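Local coordinates for protein cytochrome P450 monooxygenase (Rhodococcus sp. ECU0066, PDB 6KBH) that probably acts as a self-sufficient monooxygenase, joining a heme P450 domain to a reductase that carries FMN and a [2Fe-2S] cluster, at residues Phe648-Gly661 against His675-Ser687. Residues are numbered along the deposited sequence; the frame is centred on the assembly and turned at random.
With FMN (flavin mononucleotide), chain B.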
ATOM      1  N   PHE A 648     -11.101 -34.464 -31.645  1.00133.94           N
ATOM      2  CA  PHE A 648     -11.720 -33.244 -32.147  1.00131.07           C
ATOM      3  C   PHE A 648     -11.708 -33.202 -33.671  1.00131.29           C
ATOM      4  O   PHE A 648     -11.585 -32.128 -34.279  1.00127.62           O
ATOM      5  CB  PHE A 648     -11.030 -32.022 -31.530  1.00126.69           C
ATOM      6  CG  PHE A 648     -10.857 -32.135 -30.032  1.00125.51           C
ATOM      7  CD1 PHE A 648      -9.883 -32.958 -29.486  1.00128.49           C
ATOM      8  CD2 PHE A 648     -11.676 -31.423 -29.167  1.00127.33           C
ATOM      9  CE1 PHE A 648      -9.736 -33.081 -28.113  1.00128.15           C
ATOM     10  CE2 PHE A 648     -11.530 -31.536 -27.789  1.00123.63           C
ATOM     11  CZ  PHE A 648     -10.558 -32.364 -27.263  1.00125.92           C
ATOM     12  N   ALA A 649     -11.857 -34.382 -34.284  1.00132.91           N
ATOM     13  CA  ALA A 649     -11.853 -34.522 -35.735  1.00131.04           C
ATOM     14  C   ALA A 649     -12.843 -33.573 -36.388  1.00137.94           C
ATOM     15  O   ALA A 649     -12.501 -32.863 -37.340  1.00141.45           O
ATOM     16  CB  ALA A 649     -12.163 -35.969 -36.112  1.00127.97           C
ATOM     17  N   ASP A 650     -14.076 -33.540 -35.893  1.00136.09           N
ATOM     18  CA  ASP A 650     -14.990 -32.530 -36.397  1.00139.21           C
ATOM     19  C   ASP A 650     -16.018 -32.171 -35.336  1.00133.50           C
ATOM     20  O   ASP A 650     -16.476 -33.042 -34.587  1.00129.75           O
ATOM     21  CB  ASP A 650     -15.666 -32.975 -37.700  1.00143.40           C
ATOM     22  CG  ASP A 650     -15.131 -32.213 -38.898  1.00146.58           C
ATOM     23  OD1 ASP A 650     -14.387 -31.232 -38.673  1.00154.92           O
ATOM     24  OD2 ASP A 650     -15.440 -32.582 -40.049  1.00139.41           O
ATOM     25  N   PRO A 651     -16.421 -30.906 -35.277  1.00137.89           N
ATOM     26  CA  PRO A 651     -17.108 -30.378 -34.097  1.00139.33           C
ATOM     27  C   PRO A 651     -18.588 -30.724 -34.066  1.00136.61           C
ATOM     28  O   PRO A 651     -19.150 -31.307 -34.993  1.00138.88           O
ATOM     29  CB  PRO A 651     -16.915 -28.865 -34.255  1.00133.45           C
ATOM     30  CG  PRO A 651     -16.854 -28.664 -35.729  1.00134.18           C
ATOM     31  CD  PRO A 651     -16.137 -29.857 -36.274  1.00135.62           C
ATOM     32  N   GLU A 652     -19.211 -30.351 -32.942  1.00128.72           N
ATOM     33  CA  GLU A 652     -20.664 -30.236 -32.822  1.00138.07           C
ATOM     34  C   GLU A 652     -20.972 -28.870 -32.219  1.00142.74           C
ATOM     35  O   GLU A 652     -20.255 -28.401 -31.324  1.00138.93           O
ATOM     36  CB  GLU A 652     -21.272 -31.385 -32.000  1.00134.88           C
ATOM     37  CG  GLU A 652     -22.809 -31.364 -31.856  1.00140.35           C
ATOM     38  CD  GLU A 652     -23.309 -30.425 -30.802  1.00141.58           C
ATOM     39  OE1 GLU A 652     -22.535 -30.151 -29.862  1.00142.82           O
ATOM     40  OE2 GLU A 652     -24.490 -30.022 -30.884  1.00141.33           O
ATOM     41  N   ASP A 653     -22.025 -28.234 -32.735  1.00143.71           N
ATOM     42  CA  ASP A 653     -22.545 -26.930 -32.326  1.00142.68           C
ATOM     43  C   ASP A 653     -22.514 -26.627 -30.828  1.00143.31           C
ATOM     44  O   ASP A 653     -22.112 -25.530 -30.426  1.00142.26           O
ATOM     45  CB  ASP A 653     -23.971 -26.832 -32.855  1.00140.77           C
ATOM     46  CG  ASP A 653     -24.764 -25.716 -32.217  1.00142.89           C
ATOM     47  OD1 ASP A 653     -24.390 -24.547 -32.416  1.00146.88           O
ATOM     48  OD2 ASP A 653     -25.771 -26.009 -31.531  1.00146.97           O
ATOM     49  N   GLY A 654     -22.960 -27.570 -29.996  1.00143.63           N
ATOM     50  CA  GLY A 654     -23.108 -27.281 -28.580  1.00138.57           C
ATOM     51  C   GLY A 654     -21.880 -27.523 -27.724  1.00136.35           C
ATOM     52  O   GLY A 654     -21.722 -26.879 -26.682  1.00133.08           O
ATOM     53  N   THR A 655     -21.001 -28.438 -28.138  1.00133.91           N
ATOM     54  CA  THR A 655     -19.896 -28.861 -27.283  1.00129.99           C
ATOM     55  C   THR A 655     -18.951 -27.705 -26.960  1.00129.28           C
ATOM     56  O   THR A 655     -18.573 -26.919 -27.835  1.00126.35           O
ATOM     57  CB  THR A 655     -19.104 -29.993 -27.944  1.00126.38           C
ATOM     58  OG1 THR A 655     -19.956 -31.126 -28.153  1.00131.32           O
ATOM     59  CG2 THR A 655     -17.928 -30.407 -27.068  1.00121.00           C
ATOM     60  N   GLN A 656     -18.588 -27.606 -25.680  1.00129.02           N
ATOM     61  CA  GLN A 656     -17.493 -26.783 -25.188  1.00125.56           C
ATOM     62  C   GLN A 656     -16.385 -27.667 -24.633  1.00120.01           C
ATOM     63  O   GLN A 656     -16.600 -28.838 -24.301  1.00121.66           O
ATOM     64  CB  GLN A 656     -17.964 -25.808 -24.097  1.00122.11           C
ATOM     65  CG  GLN A 656     -18.598 -24.529 -24.604  1.00121.75           C
ATOM     66  CD  GLN A 656     -18.858 -23.542 -23.484  1.00128.65           C
ATOM     67  OE1 GLN A 656     -18.666 -23.857 -22.308  1.00131.63           O
ATOM     68  NE2 GLN A 656     -19.296 -22.340 -23.839  1.00124.80           N
ATOM     69  N   VAL A 657     -15.182 -27.093 -24.549  1.00117.44           N
ATOM     70  CA  VAL A 657     -14.008 -27.800 -24.032  1.00114.49           C
ATOM     71  C   VAL A 657     -13.228 -26.861 -23.110  1.00114.55           C
ATOM     72  O   VAL A 657     -12.692 -25.840 -23.568  1.00117.89           O
ATOM     73  CB  VAL A 657     -13.075 -28.290 -25.165  1.00113.57           C
ATOM     74  CG1 VAL A 657     -11.945 -29.165 -24.587  1.00114.22           C
ATOM     75  CG2 VAL A 657     -13.798 -28.980 -26.327  1.00105.40           C
ATOM     76  N   TYR A 658     -13.141 -27.209 -21.829  1.00115.00           N
ATOM     77  CA  TYR A 658     -12.190 -26.569 -20.934  1.00111.76           C
ATOM     78  C   TYR A 658     -11.026 -27.511 -20.676  1.00108.15           C
ATOM     79  O   TYR A 658     -11.197 -28.736 -20.642  1.00109.94           O
ATOM     80  CB  TYR A 658     -12.819 -26.146 -19.606  1.00115.13           C
ATOM     81  CG  TYR A 658     -14.076 -25.341 -19.755  1.00114.94           C
ATOM     82  CD1 TYR A 658     -15.272 -25.944 -20.099  1.00112.11           C
ATOM     83  CD2 TYR A 658     -14.064 -23.977 -19.550  1.00117.94           C
ATOM     84  CE1 TYR A 658     -16.415 -25.219 -20.236  1.00117.78           C
ATOM     85  CE2 TYR A 658     -15.207 -23.233 -19.690  1.00120.73           C
ATOM     86  CZ  TYR A 658     -16.384 -23.865 -20.032  1.00121.96           C
ATOM     87  OH  TYR A 658     -17.549 -23.151 -20.176  1.00121.46           O
ATOM     88  N   SER A 659      -9.838 -26.931 -20.498  1.00110.53           N
ATOM     89  CA  SER A 659      -8.644 -27.751 -20.450  1.00105.80           C
ATOM     90  C   SER A 659      -7.528 -27.043 -19.707  1.00102.80           C
ATOM     91  O   SER A 659      -7.471 -25.813 -19.655  1.00103.21           O
ATOM     92  CB  SER A 659      -8.180 -28.101 -21.856  1.00113.81           C
ATOM     93  OG  SER A 659      -7.694 -26.953 -22.542  1.00123.85           O
ATOM     94  N   CYS A 660      -6.617 -27.849 -19.159  1.00103.08           N
ATOM     95  CA  CYS A 660      -5.602 -27.322 -18.262  1.00102.26           C
ATOM     96  C   CYS A 660      -4.460 -28.313 -18.083  1.00 98.73           C
ATOM     97  O   CYS A 660      -4.693 -29.494 -17.811  1.00102.67           O
ATOM     98  CB  CYS A 660      -6.239 -26.972 -16.918  1.00106.52           C
ATOM     99  SG  CYS A 660      -5.067 -26.472 -15.677  1.00103.53           S
ATOM    100  N   GLY A 661      -3.227 -27.842 -18.242  1.00 95.74           N
ATOM    101  CA  GLY A 661      -2.063 -28.680 -18.082  1.00100.71           C
ATOM    102  C   GLY A 661      -0.802 -28.001 -18.574  1.00103.17           C
ATOM    103  O   GLY A 661      -0.704 -26.770 -18.602  1.00103.39           O
ATOM    104  N   HIS A 675     -10.546 -25.912 -35.711  1.00132.62           N
ATOM    105  CA  HIS A 675     -11.662 -26.130 -36.626  1.00135.05           C
ATOM    106  C   HIS A 675     -12.993 -25.649 -36.063  1.00134.00           C
ATOM    107  O   HIS A 675     -13.950 -25.489 -36.830  1.00136.28           O
ATOM    108  CB  HIS A 675     -11.816 -27.620 -36.970  1.00129.58           C
ATOM    109  CG  HIS A 675     -10.542 -28.319 -37.340  1.00140.19           C
ATOM    110  ND1 HIS A 675     -10.528 -29.616 -37.804  1.00148.74           N
ATOM    111  CD2 HIS A 675      -9.247 -27.917 -37.317  1.00140.48           C
ATOM    112  CE1 HIS A 675      -9.284 -29.984 -38.052  1.00143.39           C
ATOM    113  NE2 HIS A 675      -8.487 -28.971 -37.765  1.00143.03           N
ATOM    114  N   TRP A 676     -13.074 -25.417 -34.764  1.00130.67           N
ATOM    115  CA  TRP A 676     -14.341 -25.304 -34.056  1.00133.31           C
ATOM    116  C   TRP A 676     -14.804 -23.856 -34.015  1.00136.51           C
ATOM    117  O   TRP A 676     -14.078 -22.940 -34.413  1.00140.61           O
ATOM    118  CB  TRP A 676     -14.175 -25.877 -32.647  1.00134.61           C
ATOM    119  CG  TRP A 676     -13.896 -27.354 -32.639  1.00134.68           C
ATOM    120  CD1 TRP A 676     -12.869 -27.999 -33.267  1.00131.83           C
ATOM    121  CD2 TRP A 676     -14.652 -28.369 -31.968  1.00134.68           C
ATOM    122  NE1 TRP A 676     -12.942 -29.349 -33.036  1.00132.31           N
ATOM    123  CE2 TRP A 676     -14.029 -29.604 -32.243  1.00131.62           C
ATOM    124  CE3 TRP A 676     -15.800 -28.356 -31.168  1.00129.23           C
ATOM    125  CZ2 TRP A 676     -14.510 -30.811 -31.741  1.00132.46           C
ATOM    126  CZ3 TRP A 676     -16.280 -29.556 -30.677  1.00126.56           C
ATOM    127  CH2 TRP A 676     -15.634 -30.766 -30.962  1.00134.37           C
ATOM    128  N   PRO A 677     -16.051 -23.609 -33.564  1.00130.35           N
ATOM    129  CA  PRO A 677     -16.470 -22.226 -33.289  1.00131.49           C
ATOM    130  C   PRO A 677     -15.530 -21.520 -32.321  1.00136.22           C
ATOM    131  O   PRO A 677     -14.708 -22.166 -31.662  1.00141.21           O
ATOM    132  CB  PRO A 677     -17.875 -22.399 -32.705  1.00130.15           C
ATOM    133  CG  PRO A 677     -18.382 -23.644 -33.353  1.00123.47           C
ATOM    134  CD  PRO A 677     -17.187 -24.547 -33.508  1.00127.96           C
ATOM    135  N   ASP A 678     -15.645 -20.195 -32.218  1.00133.46           N
ATOM    136  CA  ASP A 678     -14.574 -19.403 -31.622  1.00134.09           C
ATOM    137  C   ASP A 678     -14.515 -19.547 -30.104  1.00133.58           C
ATOM    138  O   ASP A 678     -13.441 -19.792 -29.543  1.00137.83           O
ATOM    139  CB  ASP A 678     -14.730 -17.935 -32.022  1.00132.66           C
ATOM    140  CG  ASP A 678     -14.230 -17.670 -33.423  1.00133.47           C
ATOM    141  OD1 ASP A 678     -13.541 -18.554 -33.969  1.00131.64           O
ATOM    142  OD2 ASP A 678     -14.518 -16.589 -33.978  1.00129.24           O
ATOM    143  N   ASP A 679     -15.652 -19.407 -29.420  1.00130.76           N
ATOM    144  CA  ASP A 679     -15.679 -19.446 -27.961  1.00129.14           C
ATOM    145  C   ASP A 679     -15.774 -20.867 -27.417  1.00129.71           C
ATOM    146  O   ASP A 679     -16.262 -21.072 -26.297  1.00125.20           O
ATOM    147  CB  ASP A 679     -16.829 -18.585 -27.434  1.00135.94           C
ATOM    148  CG  ASP A 679     -16.411 -17.706 -26.270  1.00139.03           C
ATOM    149  OD1 ASP A 679     -15.346 -17.974 -25.672  1.00142.33           O
ATOM    150  OD2 ASP A 679     -17.144 -16.745 -25.953  1.00127.45           O
ATOM    151  N   THR A 680     -15.319 -21.856 -28.192  1.00132.04           N
ATOM    152  CA  THR A 680     -15.452 -23.260 -27.814  1.00131.18           C
ATOM    153  C   THR A 680     -14.440 -23.674 -26.753  1.00125.82           C
ATOM    154  O   THR A 680     -14.799 -24.357 -25.787  1.00121.66           O
ATOM    155  CB  THR A 680     -15.293 -24.147 -29.050  1.00131.63           C
ATOM    156  OG1 THR A 680     -14.205 -23.661 -29.848  1.00136.90           O
ATOM    157  CG2 THR A 680     -16.565 -24.144 -29.877  1.00126.50           C
ATOM    158  N   LEU A 681     -13.177 -23.291 -26.916  1.00126.49           N
ATOM    159  CA  LEU A 681     -12.100 -23.780 -26.066  1.00122.76           C
ATOM    160  C   LEU A 681     -11.773 -22.766 -24.980  1.00119.68           C
ATOM    161  O   LEU A 681     -11.649 -21.570 -25.259  1.00119.17           O
ATOM    162  CB  LEU A 681     -10.843 -24.075 -26.888  1.00122.53           C
ATOM    163  CG  LEU A 681      -9.581 -24.282 -26.044  1.00116.17           C
ATOM    164  CD1 LEU A 681      -9.701 -25.544 -25.199  1.00116.52           C
ATOM    165  CD2 LEU A 681      -8.330 -24.316 -26.904  1.00108.65           C
ATOM    166  N   HIS A 682     -11.626 -23.248 -23.750  1.00117.29           N
ATOM    167  CA  HIS A 682     -11.141 -22.429 -22.651  1.00113.57           C
ATOM    168  C   HIS A 682      -9.979 -23.144 -21.984  1.00107.83           C
ATOM    169  O   HIS A 682     -10.013 -24.362 -21.790  1.00114.60           O
ATOM    170  CB  HIS A 682     -12.237 -22.140 -21.631  1.00122.35           C
ATOM    171  CG  HIS A 682     -13.520 -21.676 -22.243  1.00122.10           C
ATOM    172  ND1 HIS A 682     -14.436 -22.543 -22.798  1.00118.14           N
ATOM    173  CD2 HIS A 682     -14.039 -20.434 -22.391  1.00117.29           C
ATOM    174  CE1 HIS A 682     -15.464 -21.856 -23.260  1.00118.91           C
ATOM    175  NE2 HIS A 682     -15.249 -20.574 -23.026  1.00121.25           N
ATOM    176  N   VAL A 683      -8.950 -22.383 -21.644  1.00113.30           N
ATOM    177  CA  VAL A 683      -7.720 -22.921 -21.087  1.00111.71           C
ATOM    178  C   VAL A 683      -7.358 -22.123 -19.846  1.00100.77           C
ATOM    179  O   VAL A 683      -7.706 -20.946 -19.719  1.00103.23           O
ATOM    180  CB  VAL A 683      -6.559 -22.873 -22.103  1.00107.49           C
ATOM    181  CG1 VAL A 683      -6.653 -24.042 -23.065  1.00102.81           C
ATOM    182  CG2 VAL A 683      -6.591 -21.558 -22.851  1.00107.46           C
ATOM    183  N   GLU A 684      -6.669 -22.777 -18.919  1.00 97.79           N
ATOM    184  CA  GLU A 684      -6.023 -22.103 -17.804  1.00101.14           C
ATOM    185  C   GLU A 684      -4.551 -22.489 -17.800  1.00105.17           C
ATOM    186  O   GLU A 684      -4.210 -23.678 -17.757  1.00 95.14           O
ATOM    187  CB  GLU A 684      -6.674 -22.461 -16.461  1.00 98.78           C
ATOM    188  CG  GLU A 684      -5.808 -22.129 -15.250  1.00 93.34           C
ATOM    189  CD  GLU A 684      -6.612 -21.668 -14.044  1.00102.73           C
ATOM    190  OE1 GLU A 684      -7.124 -20.527 -14.061  1.00104.20           O
ATOM    191  OE2 GLU A 684      -6.715 -22.439 -13.067  1.00104.00           O
ATOM    192  N   HIS A 685      -3.683 -21.487 -17.857  1.00102.62           N
ATOM    193  CA  HIS A 685      -2.248 -21.710 -17.851  1.00 96.40           C
ATOM    194  C   HIS A 685      -1.724 -21.715 -16.421  1.00 99.69           C
ATOM    195  O   HIS A 685      -2.139 -20.901 -15.588  1.00 93.87           O
ATOM    196  CB  HIS A 685      -1.534 -20.626 -18.660  1.00100.28           C
ATOM    197  CG  HIS A 685      -2.061 -20.454 -20.049  1.00102.75           C
ATOM    198  ND1 HIS A 685      -1.633 -21.227 -21.107  1.00108.35           N
ATOM    199  CD2 HIS A 685      -2.971 -19.589 -20.557  1.00 96.93           C
ATOM    200  CE1 HIS A 685      -2.260 -20.848 -22.207  1.00106.36           C
ATOM    201  NE2 HIS A 685      -3.076 -19.856 -21.901  1.00101.84           N
ATOM    202  N   PHE A 686      -0.822 -22.653 -16.139  1.00 87.29           N
ATOM    203  CA  PHE A 686      -0.092 -22.689 -14.878  1.00 87.11           C
ATOM    204  C   PHE A 686       1.308 -22.106 -15.011  1.00 83.20           C
ATOM    205  O   PHE A 686       2.015 -21.971 -14.008  1.00 78.46           O
ATOM    206  CB  PHE A 686      -0.005 -24.124 -14.348  1.00 82.27           C
ATOM    207  CG  PHE A 686      -1.299 -24.651 -13.791  1.00 91.60           C
ATOM    208  CD1 PHE A 686      -2.500 -23.998 -14.026  1.00104.03           C
ATOM    209  CD2 PHE A 686      -1.314 -25.802 -13.025  1.00 92.86           C
ATOM    210  CE1 PHE A 686      -3.681 -24.483 -13.506  1.00 98.69           C
ATOM    211  CE2 PHE A 686      -2.495 -26.296 -12.512  1.00 93.11           C
ATOM    212  CZ  PHE A 686      -3.679 -25.635 -12.748  1.00 92.13           C
ATOM    213  N   SER A 687       1.716 -21.768 -16.231  1.00 90.84           N
ATOM    214  CA  SER A 687       3.000 -21.162 -16.533  1.00 97.28           C
ATOM    215  C   SER A 687       2.751 -19.995 -17.476  1.00 97.54           C
ATOM    216  O   SER A 687       1.667 -19.854 -18.049  1.00101.89           O
ATOM    217  CB  SER A 687       3.966 -22.177 -17.167  1.00 90.71           C
ATOM    218  OG  SER A 687       3.953 -23.407 -16.462  1.00 81.89           O
TER
HETATM  219  N1  FMN B 801      -0.639 -21.137 -11.567  1.00106.63           N
HETATM  220  C2  FMN B 801      -1.515 -20.189 -11.929  1.00107.64           C
HETATM  221  O2  FMN B 801      -1.077 -19.120 -12.467  1.00111.58           O
HETATM  222  N3  FMN B 801      -2.835 -20.322 -11.744  1.00107.30           N
HETATM  223  C4  FMN B 801      -3.303 -21.452 -11.175  1.00104.56           C
HETATM  224  O4  FMN B 801      -4.634 -21.613 -10.976  1.00112.62           O
HETATM  225  C4A FMN B 801      -2.416 -22.456 -10.791  1.00103.67           C
HETATM  226  N5  FMN B 801      -2.896 -23.575 -10.224  1.00 98.03           N
HETATM  227  C5A FMN B 801      -2.033 -24.529  -9.856  1.00 96.99           C
HETATM  228  C6  FMN B 801      -2.559 -25.669  -9.276  1.00 91.54           C
HETATM  229  C7  FMN B 801      -1.719 -26.683  -8.880  1.00 95.05           C
HETATM  230  C7M FMN B 801      -2.439 -27.896  -8.242  1.00 95.25           C
HETATM  231  C8  FMN B 801      -0.334 -26.579  -9.061  1.00 91.05           C
HETATM  232  C8M FMN B 801       0.631 -27.668  -8.635  1.00 76.38           C
HETATM  233  C9  FMN B 801       0.191 -25.438  -9.658  1.00 91.87           C
HETATM  234  C9A FMN B 801      -0.654 -24.394 -10.049  1.00 94.17           C
HETATM  235  N10 FMN B 801      -0.175 -23.270 -10.625  1.00 95.39           N
HETATM  236  C10 FMN B 801      -1.049 -22.292 -10.994  1.00104.29           C
HETATM  237  C1' FMN B 801       1.291 -23.048 -10.831  1.00 93.64           C
HETATM  238  C2' FMN B 801       1.957 -22.462  -9.612  1.00101.02           C
HETATM  239  O2' FMN B 801       1.576 -21.178  -9.335  1.00 95.40           O
HETATM  240  C3' FMN B 801       3.458 -22.497  -9.745  1.00 99.96           C
HETATM  241  O3' FMN B 801       3.941 -21.851 -10.893  1.00104.56           O
HETATM  242  C4' FMN B 801       3.987 -23.947  -9.684  1.00103.12           C
HETATM  243  O4' FMN B 801       3.504 -24.805  -8.721  1.00102.38           O
HETATM  244  C5' FMN B 801       5.520 -23.982  -9.407  1.00101.05           C
HETATM  245  O5' FMN B 801       6.040 -23.054  -8.422  1.00103.68           O
HETATM  246  P   FMN B 801       7.587 -22.791  -8.391  1.00 96.66           P
HETATM  247  O1P FMN B 801       7.868 -21.449  -7.764  1.00 98.48           O
HETATM  248  O2P FMN B 801       8.293 -23.833  -7.583  1.00 99.14           O
HETATM  249  O3P FMN B 801       8.081 -22.830  -9.804  1.00112.24           O
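A beta-alpha-beta unit at the edge of a parallel sheet, in the NAD-ferredoxin type of reductase domain, joins strand 655-661 to the outermost strand 681-685 through helix 663-672. Val657 and Ser659 each bond through both N-H and C=O to the 680-684 backbone: Val657 N donates to Thr680 O at 3.0 Å and Val657 O accepts from His682 N at 2.8 Å, while Ser659 N donates to His682 O and Ser659 O accepts from Glu684 N. On the face of the sheet bearing Tyr658 and His682, their rings lie side by side in an offset stack, planes 15° apart, with His682 ND1 over the rim of the phenol ring, 3.3 Å from Tyr658 CE2. The hydroxyl of Tyr658 is held from outside by Asp573 N.

Ahead of the strands, Trp676 packs against the loop before strand 655-661, chiefly on Phe648 and Pro651. Pro651 CB sits over the face of its six-membered ring, 3.4 Å from the centroid, a CH-pi contact, while NE1 gives a weak hydrogen bond to Phe648 O and the Phe648 ring turns its edge toward the face of the indole in an offset edge-to-face pair, planes at 63°. A leucine in place of Trp676 would probably leave Phe648 O without this donor and Pro651 without a flat surface to lie on.

At the other end, the residues at and just after the end of strand 681-685 reach the flavin. Phe686 lays one ring face against the isoalloxazine of FMN; with SG anti to the backbone N (chi1 174°), the sulfur of Cys660 is carried obliquely to the Phe686 ring, 3.3 Å from Phe686 CE1.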